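Local coordinates for uncharacterized protein (Bacteroides ovatus, PDB 4DQA) that is of unknown function but, with an E-set-like N-terminal domain and a concanavalin A-like lectin/glucanase domain, probably binds carbohydrate, at residues 40-45 and 80-85; 164-169 and 223-228; 283-288 and 313-318. All blocks are in the same frame, centred on the assembly; numbering follows the deposited sequence. Where two conformers were deposited one is given.

Contact 1 belongs to the N-terminal, BT_3987-like domain, while contacts 2 and 3 share one antiparallel sheet of the concanavalin A-like domain. The centres of contacts 1 and 2 lie about 59 Å apart and those of contacts 1 and 3 about 58 Å apart, so the first pairing is remote from the other two. Contacts 2 and 3 have centres only about 9 Å apart, because strands 163-171 and 282-289 are neighbours. Leu-168 N lies 2.8 Å from Ser-284 O, a probable hydrogen bond, and Glu-166 OE2 forms a 2.9 Å salt bridge with Arg-287 NH1. No ligand or active site is established near any of the three.

Contact 1: residues 40-45 and 80-85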
# COMPACT_ATOMS: atom_id res chain seq x y z
N SER A 40 -36.51 -38.50 -4.86
CA SER A 40 -36.63 -39.75 -5.62
C SER A 40 -36.29 -39.61 -7.10
O SER A 40 -36.30 -40.59 -7.84
CB SER A 40 -38.05 -40.32 -5.46
OG SER A 40 -39.02 -39.30 -5.64
N SER A 41 -36.01 -38.39 -7.54
CA SER A 41 -35.64 -38.16 -8.93
C SER A 41 -34.39 -37.30 -9.01
O SER A 41 -34.01 -36.65 -8.05
CB SER A 41 -36.79 -37.50 -9.69
OG SER A 41 -37.19 -36.31 -9.04
N GLN A 42 -33.72 -37.35 -10.15
CA GLN A 42 -32.56 -36.52 -10.38
C GLN A 42 -32.97 -35.06 -10.30
O GLN A 42 -34.00 -34.66 -10.84
CB GLN A 42 -31.98 -36.84 -11.75
CG GLN A 42 -30.80 -35.96 -12.17
CD GLN A 42 -30.18 -36.45 -13.46
OE1 GLN A 42 -29.81 -37.62 -13.57
NE2 GLN A 42 -30.08 -35.58 -14.45
N VAL A 43 -32.15 -34.26 -9.63
CA VAL A 43 -32.34 -32.83 -9.55
C VAL A 43 -31.24 -32.16 -10.36
O VAL A 43 -30.04 -32.37 -10.12
CB VAL A 43 -32.28 -32.34 -8.10
CG1 VAL A 43 -32.15 -30.82 -8.02
CG2 VAL A 43 -33.53 -32.81 -7.36
N ASP A 44 -31.64 -31.36 -11.34
CA ASP A 44 -30.69 -30.70 -12.21
C ASP A 44 -30.34 -29.32 -11.71
O ASP A 44 -31.20 -28.59 -11.20
CB ASP A 44 -31.25 -30.62 -13.62
CG ASP A 44 -31.47 -31.99 -14.22
OD1 ASP A 44 -30.50 -32.79 -14.19
OD2 ASP A 44 -32.60 -32.27 -14.70
N VAL A 45 -29.07 -28.96 -11.82
CA VAL A 45 -28.61 -27.65 -11.36
C VAL A 45 -27.72 -26.99 -12.39
O VAL A 45 -27.26 -27.63 -13.36
CB VAL A 45 -27.86 -27.73 -10.01
CG1 VAL A 45 -28.74 -28.33 -8.91
CG2 VAL A 45 -26.54 -28.51 -10.15
N THR A 80 -23.73 -26.82 -16.25
CA THR A 80 -24.75 -27.64 -15.62
C THR A 80 -24.18 -28.86 -14.88
O THR A 80 -23.10 -29.38 -15.21
CB THR A 80 -25.79 -28.16 -16.66
OG1 THR A 80 -25.15 -29.06 -17.58
CG2 THR A 80 -26.42 -27.02 -17.43
N SER A 81 -24.92 -29.30 -13.87
CA SER A 81 -24.65 -30.56 -13.20
C SER A 81 -25.95 -31.16 -12.69
O SER A 81 -27.04 -30.70 -13.08
CB SER A 81 -23.66 -30.36 -12.05
OG SER A 81 -23.18 -31.62 -11.64
N SER A 82 -25.86 -32.18 -11.86
CA SER A 82 -27.06 -32.82 -11.34
C SER A 82 -26.76 -33.50 -10.02
O SER A 82 -25.60 -33.76 -9.70
CB SER A 82 -27.64 -33.80 -12.36
OG SER A 82 -26.76 -34.91 -12.53
N ILE A 83 -27.82 -33.74 -9.26
CA ILE A 83 -27.74 -34.48 -8.01
C ILE A 83 -28.51 -35.76 -8.25
O ILE A 83 -29.72 -35.73 -8.49
CB ILE A 83 -28.37 -33.69 -6.85
CG1 ILE A 83 -27.65 -32.35 -6.70
CG2 ILE A 83 -28.30 -34.49 -5.53
CD1 ILE A 83 -28.38 -31.33 -5.90
N SER A 84 -27.81 -36.88 -8.20
CA SER A 84 -28.42 -38.17 -8.49
C SER A 84 -29.51 -38.52 -7.48
O SER A 84 -29.45 -38.14 -6.32
CB SER A 84 -27.34 -39.26 -8.47
OG SER A 84 -26.37 -39.01 -9.48
N SER A 85 -30.52 -39.26 -7.93
CA SER A 85 -31.61 -39.66 -7.05
C SER A 85 -31.06 -40.34 -5.80
O SER A 85 -30.17 -41.19 -5.87
CB SER A 85 -32.57 -40.61 -7.78
OG SER A 85 -33.62 -41.03 -6.93
O HOH W 1 -31.79 -35.92 -6.60
O HOH W 2 -28.22 -31.56 -15.65
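This is a short antiparallel beta pairing in the N-terminal domain, where the start of strand 43-49 meets strand 80-83. Val-43/Ile-83 and Val-45/Ser-81 are hydrogen-bonded pairs, with Asp-44/Ser-82 the non-hydrogen-bonded pair between them. The bond from Ile-83 N to Val-43 O is 2.7 Å long. On the face of Asp-44 and Ser-82, the extended chain of Gln-42, from the loop just before the strand, brings NE2 to Asp-44 OD1 at 2.8 Å; OD1 lies nearly in the glutamine amide plane and accepts on its own syn lone pair. That same OD1 rests 3.5 Å from Ser-82 CB, and a water ties it to Ser-81 O. The other face, with Val-43, Val-45, Ser-81 and Ile-83, is largely apolar: Val-45 CG1 meets Ile-83 CD1 at 4.3 Å, and Val-45 CG2 lies 3.9 Å from Ser-81 CB. Past Val-43/Ile-83 the regular ladder stops, but the chains stay close, and a second water sits 2.8 Å from both Ser-41 O and Ile-83 O. Ser-81 OG turns to Asp-91 O. Val-43 and Val-45 pack on Val-9 of strand 8-10, Val-43 and Ile-83 on Leu-35 of strand 27-35, and strand 107-117 pairs with strand 43-49.

Contact 2: residues 164-169 and 223-228; sequences TYEALI and WYHVAL
Glu-166 and His-225 meet on one face of two antiparallel strands, their carboxylate and imidazole planes 78° apart. OE1 arrives at the edge of the ring, near its plane, and accepts a weak, bent bond from NE2 at 2.9 Å (122° at the hydrogen). A chi1 of -173° carries the imidazole of His-225 over to the neighbouring strand. Glu-166 OE2 is held separately, by Trp-289 NE1 as well as by its salt bridge. Leu-168 slants across the histidine on its other flank, CD2 touching the ring edge 3.8 Å from CD2 of His-225, while its CB lies 4.0 Å from Trp-223 CE3. The opposite face is largely apolar. Ile-169 and Val-226 meet at about a right angle, CD1 to CG1 at 3.9 Å, whereas Tyr-165 and Leu-228 run side by side, with CD2 of the ring 3.9 Å from leucine CD2. Tyr-165 OH goes on to Met-187 O. Three hydrogen-bonded backbone pairs hold this register; Val-226 N to Ala-167 O is 2.8 Å. With strands 236-241 and 282-289 on the flanks, this is a buried interior pairing of an antiparallel sheet, as in the beta-sandwich of concanavalin A-like lectins and glucanases.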
# COMPACT_ATOMS: atom_id res chain seq x y z
N THR A 164 2.35 16.60 3.74
CA THR A 164 2.86 15.37 4.35
C THR A 164 4.16 14.99 3.70
O THR A 164 4.30 15.02 2.47
CB THR A 164 1.87 14.21 4.13
OG1 THR A 164 0.60 14.56 4.66
CG2 THR A 164 2.36 12.94 4.81
N TYR A 165 5.13 14.61 4.54
CA TYR A 165 6.31 13.88 4.08
C TYR A 165 6.16 12.48 4.65
O TYR A 165 5.82 12.35 5.83
CB TYR A 165 7.60 14.41 4.70
CG TYR A 165 8.06 15.81 4.35
CD1 TYR A 165 7.49 16.56 3.33
CD2 TYR A 165 9.12 16.39 5.07
CE1 TYR A 165 7.96 17.84 3.03
CE2 TYR A 165 9.59 17.66 4.78
CZ TYR A 165 9.02 18.38 3.76
OH TYR A 165 9.47 19.65 3.45
N GLU A 166 6.45 11.45 3.88
CA GLU A 166 6.47 10.10 4.44
C GLU A 166 7.47 9.22 3.72
O GLU A 166 7.81 9.47 2.57
CB GLU A 166 5.11 9.42 4.49
CG GLU A 166 4.47 9.24 3.15
CD GLU A 166 3.16 8.47 3.19
OE1 GLU A 166 3.00 7.61 4.08
OE2 GLU A 166 2.30 8.67 2.29
N ALA A 167 7.96 8.22 4.42
CA ALA A 167 8.89 7.24 3.84
C ALA A 167 8.99 6.03 4.73
O ALA A 167 8.79 6.10 5.95
CB ALA A 167 10.26 7.84 3.72
N LEU A 168 9.35 4.91 4.12
CA LEU A 168 9.89 3.76 4.85
C LEU A 168 11.40 3.94 4.88
O LEU A 168 12.03 4.19 3.83
CB LEU A 168 9.56 2.43 4.16
CG LEU A 168 8.09 2.07 4.15
CD1 LEU A 168 7.79 1.03 3.05
CD2 LEU A 168 7.61 1.57 5.50
N ILE A 169 11.99 3.81 6.07
CA ILE A 169 13.43 3.97 6.24
C ILE A 169 14.01 2.84 7.07
O ILE A 169 13.36 2.22 7.89
CB ILE A 169 13.81 5.32 6.92
CG1 ILE A 169 13.30 5.37 8.36
CG2 ILE A 169 13.26 6.47 6.09
CD1 ILE A 169 13.83 6.58 9.12
N TRP A 223 13.23 -1.61 9.75
CA TRP A 223 12.34 -0.77 8.96
C TRP A 223 11.35 -0.04 9.86
O TRP A 223 10.74 -0.64 10.74
CB TRP A 223 11.57 -1.58 7.93
CG TRP A 223 12.42 -1.98 6.77
CD1 TRP A 223 13.00 -3.21 6.54
CD2 TRP A 223 12.84 -1.13 5.70
NE1 TRP A 223 13.74 -3.15 5.39
CE2 TRP A 223 13.68 -1.89 4.87
CE3 TRP A 223 12.59 0.20 5.37
CZ2 TRP A 223 14.25 -1.34 3.71
CZ3 TRP A 223 13.15 0.73 4.23
CH2 TRP A 223 13.99 -0.04 3.42
N TYR A 224 11.19 1.26 9.58
CA TYR A 224 10.16 2.10 10.18
C TYR A 224 9.43 2.86 9.10
O TYR A 224 10.05 3.32 8.13
CB TYR A 224 10.79 3.14 11.09
CG TYR A 224 11.46 2.65 12.34
CD1 TYR A 224 10.74 2.42 13.48
CD2 TYR A 224 12.83 2.45 12.37
CE1 TYR A 224 11.37 1.99 14.64
CE2 TYR A 224 13.47 2.03 13.50
CZ TYR A 224 12.74 1.80 14.64
OH TYR A 224 13.41 1.40 15.79
N HIS A 225 8.13 3.04 9.28
CA HIS A 225 7.43 4.04 8.49
C HIS A 225 7.44 5.34 9.26
O HIS A 225 7.08 5.36 10.45
CB HIS A 225 6.00 3.62 8.20
CG HIS A 225 5.31 4.54 7.25
ND1 HIS A 225 4.41 5.50 7.65
CD2 HIS A 225 5.40 4.65 5.90
CE1 HIS A 225 3.99 6.18 6.59
NE2 HIS A 225 4.58 5.68 5.52
N VAL A 226 7.86 6.42 8.62
CA VAL A 226 7.94 7.72 9.27
C VAL A 226 7.16 8.73 8.46
O VAL A 226 7.14 8.69 7.24
CB VAL A 226 9.38 8.20 9.50
CG1 VAL A 226 10.17 7.17 10.35
CG2 VAL A 226 10.10 8.49 8.21
N ALA A 227 6.47 9.64 9.16
CA ALA A 227 5.70 10.69 8.48
C ALA A 227 5.67 11.97 9.29
O ALA A 227 5.68 11.96 10.53
CB ALA A 227 4.26 10.23 8.19
N LEU A 228 5.64 13.09 8.58
CA LEU A 228 5.42 14.41 9.16
C LEU A 228 4.21 14.98 8.45
O LEU A 228 4.18 14.99 7.21
CB LEU A 228 6.63 15.28 8.87
CG LEU A 228 6.44 16.78 9.09
CD1 LEU A 228 6.26 17.12 10.56
CD2 LEU A 228 7.62 17.54 8.51

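Contact 3: residues 283-288 and 313-318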
# COMPACT_ATOMS: atom_id res chain seq x y z
N MSE A 283 15.86 3.62 1.82
CA MSE A 283 14.53 4.20 1.84
C MSE A 283 13.67 3.50 0.81
O MSE A 283 14.15 2.98 -0.19
CB MSE A 283 14.53 5.70 1.51
CG MSE A 283 15.41 6.51 2.44
SE MSE A 283 14.95 8.39 2.28
CE MSE A 283 16.63 9.17 2.86
N SER A 284 12.38 3.57 1.06
CA SER A 284 11.36 3.01 0.17
C SER A 284 10.11 3.84 0.32
O SER A 284 9.83 4.39 1.38
CB SER A 284 11.12 1.57 0.57
OG SER A 284 10.00 0.98 -0.09
N GLU A 285 9.31 3.92 -0.74
CA GLU A 285 7.98 4.55 -0.64
C GLU A 285 8.06 5.97 -0.07
O GLU A 285 7.32 6.35 0.85
CB GLU A 285 7.02 3.69 0.18
CG GLU A 285 6.73 2.36 -0.42
CD GLU A 285 6.02 2.47 -1.75
OE1 GLU A 285 4.95 3.12 -1.79
OE2 GLU A 285 6.54 1.97 -2.77
N VAL A 286 8.94 6.74 -0.68
CA VAL A 286 9.15 8.14 -0.30
C VAL A 286 8.13 9.03 -0.99
O VAL A 286 8.00 8.98 -2.22
CB VAL A 286 10.55 8.59 -0.72
CG1 VAL A 286 10.79 10.06 -0.43
CG2 VAL A 286 11.62 7.73 -0.06
N ARG A 287 7.37 9.80 -0.22
CA ARG A 287 6.29 10.61 -0.78
C ARG A 287 6.21 11.99 -0.18
O ARG A 287 6.47 12.17 1.00
CB ARG A 287 4.93 9.94 -0.58
CG ARG A 287 4.92 8.46 -0.94
CD ARG A 287 3.55 7.84 -0.63
NE ARG A 287 3.64 6.38 -0.71
CZ ARG A 287 3.00 5.55 0.09
NH1 ARG A 287 2.19 6.00 1.04
NH2 ARG A 287 3.16 4.25 -0.06
N VAL A 288 5.75 12.93 -0.99
CA VAL A 288 5.35 14.25 -0.49
C VAL A 288 3.94 14.49 -0.99
O VAL A 288 3.66 14.26 -2.17
CB VAL A 288 6.23 15.37 -1.02
CG1 VAL A 288 5.71 16.72 -0.52
CG2 VAL A 288 7.67 15.19 -0.58
N ALA A 313 2.40 14.84 -4.63
CA ALA A 313 3.30 15.75 -5.34
C ALA A 313 4.61 15.11 -5.77
O ALA A 313 5.29 15.60 -6.68
CB ALA A 313 3.57 17.00 -4.48
N LEU A 314 4.99 14.03 -5.09
CA LEU A 314 6.26 13.36 -5.36
C LEU A 314 6.14 11.94 -4.85
O LEU A 314 5.62 11.72 -3.75
CB LEU A 314 7.39 14.06 -4.61
CG LEU A 314 8.76 13.42 -4.83
CD1 LEU A 314 9.20 13.73 -6.25
CD2 LEU A 314 9.78 13.89 -3.81
N TYR A 315 6.63 10.98 -5.62
CA TYR A 315 6.60 9.57 -5.20
C TYR A 315 7.77 8.82 -5.77
O TYR A 315 7.87 8.63 -6.97
CB TYR A 315 5.30 8.95 -5.72
CG TYR A 315 4.95 7.55 -5.22
CD1 TYR A 315 5.61 6.95 -4.15
CD2 TYR A 315 3.94 6.86 -5.85
CE1 TYR A 315 5.24 5.66 -3.71
CE2 TYR A 315 3.58 5.59 -5.44
CZ TYR A 315 4.19 5.02 -4.35
OH TYR A 315 3.79 3.76 -3.98
N TYR A 316 8.67 8.36 -4.89
CA TYR A 316 9.71 7.46 -5.29
C TYR A 316 9.54 6.14 -4.56
O TYR A 316 9.75 6.06 -3.34
CB TYR A 316 11.10 8.03 -4.96
CG TYR A 316 11.54 9.16 -5.86
CD1 TYR A 316 11.82 8.92 -7.21
CD2 TYR A 316 11.65 10.46 -5.40
CE1 TYR A 316 12.22 9.95 -8.05
CE2 TYR A 316 12.06 11.49 -6.21
CZ TYR A 316 12.33 11.24 -7.55
OH TYR A 316 12.73 12.25 -8.40
N LYS A 317 9.20 5.09 -5.29
CA LYS A 317 9.10 3.76 -4.70
C LYS A 317 10.48 3.24 -4.30
O LYS A 317 10.64 2.61 -3.26
CB LYS A 317 8.43 2.78 -5.66
CG LYS A 317 7.00 3.19 -5.98
CD LYS A 317 6.22 2.18 -6.84
CE LYS A 317 5.92 0.87 -6.10
NZ LYS A 317 5.03 1.09 -4.89
N LEU A 318 11.45 3.50 -5.16
CA LEU A 318 12.83 2.99 -5.02
C LEU A 318 12.90 1.45 -4.99
O LEU A 318 13.64 0.87 -4.20
CB LEU A 318 13.58 3.65 -3.84
CG LEU A 318 13.55 5.16 -3.85
CD1 LEU A 318 14.27 5.70 -2.63
CD2 LEU A 318 14.11 5.76 -5.12
O HOH W 3 10.96 0.05 -2.37
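Glu-285 sets its CG anti to the carbonyl carbon (chi1 -63°) and the chain bends at chi2, which brings the carboxylate back to the neighbouring strand; Tyr-315, its CG anti to the backbone N (chi1 -171°), extends its ring to meet it. The hydroxyl OH donates to Glu-285 OE1 at 2.6 Å, on the syn lone pair, with the ring and carboxylate planes nearly perpendicular (84°). Arg-287 NH2 takes the anti lone pair of the same OE1 at 2.7 Å, with the acceptor close to the guanidinium plane. Lys-317 folds at chi3 and chi4 to bring NZ to Glu-285 OE2, a 2.7 Å salt bridge on the syn side but somewhat out of the carboxylate plane. The lysine also donates to Tyr-315 OH. Both carboxylate oxygens are thus gripped, which should fix the rotation of the group and probably stabilise its negative charge. Arg-287 and Tyr-315 run side by side, the arginine's NE 3.5 Å from tyrosine CE1 and the guanidinium turned nearly perpendicular to the ring. Through NH1 the network carries on to strand 163-171.

On the opposite face Val-288 CB meets Leu-314 CB at 4.0 Å; Val-286 CG2 lies 4.2 Å from Leu-318 CD1, in the loop past the strand, and Ile-266 of strand 264-266 covers Val-286 and Leu-314. The backbone is irregular at both ends. Ala-313 N and Leu-314 N both donate to Val-288 O, a classic beta bulge. At the other, Glu-285 and Val-286 both face Tyr-316 in a G1 bulge, where the chain turns a corner and Glu-285 N bonds Lys-317 O. The result is a bulged antiparallel pair bearing a largely buried salt-bridge network, set in a sheet of the concanavalin A-like beta-sandwich.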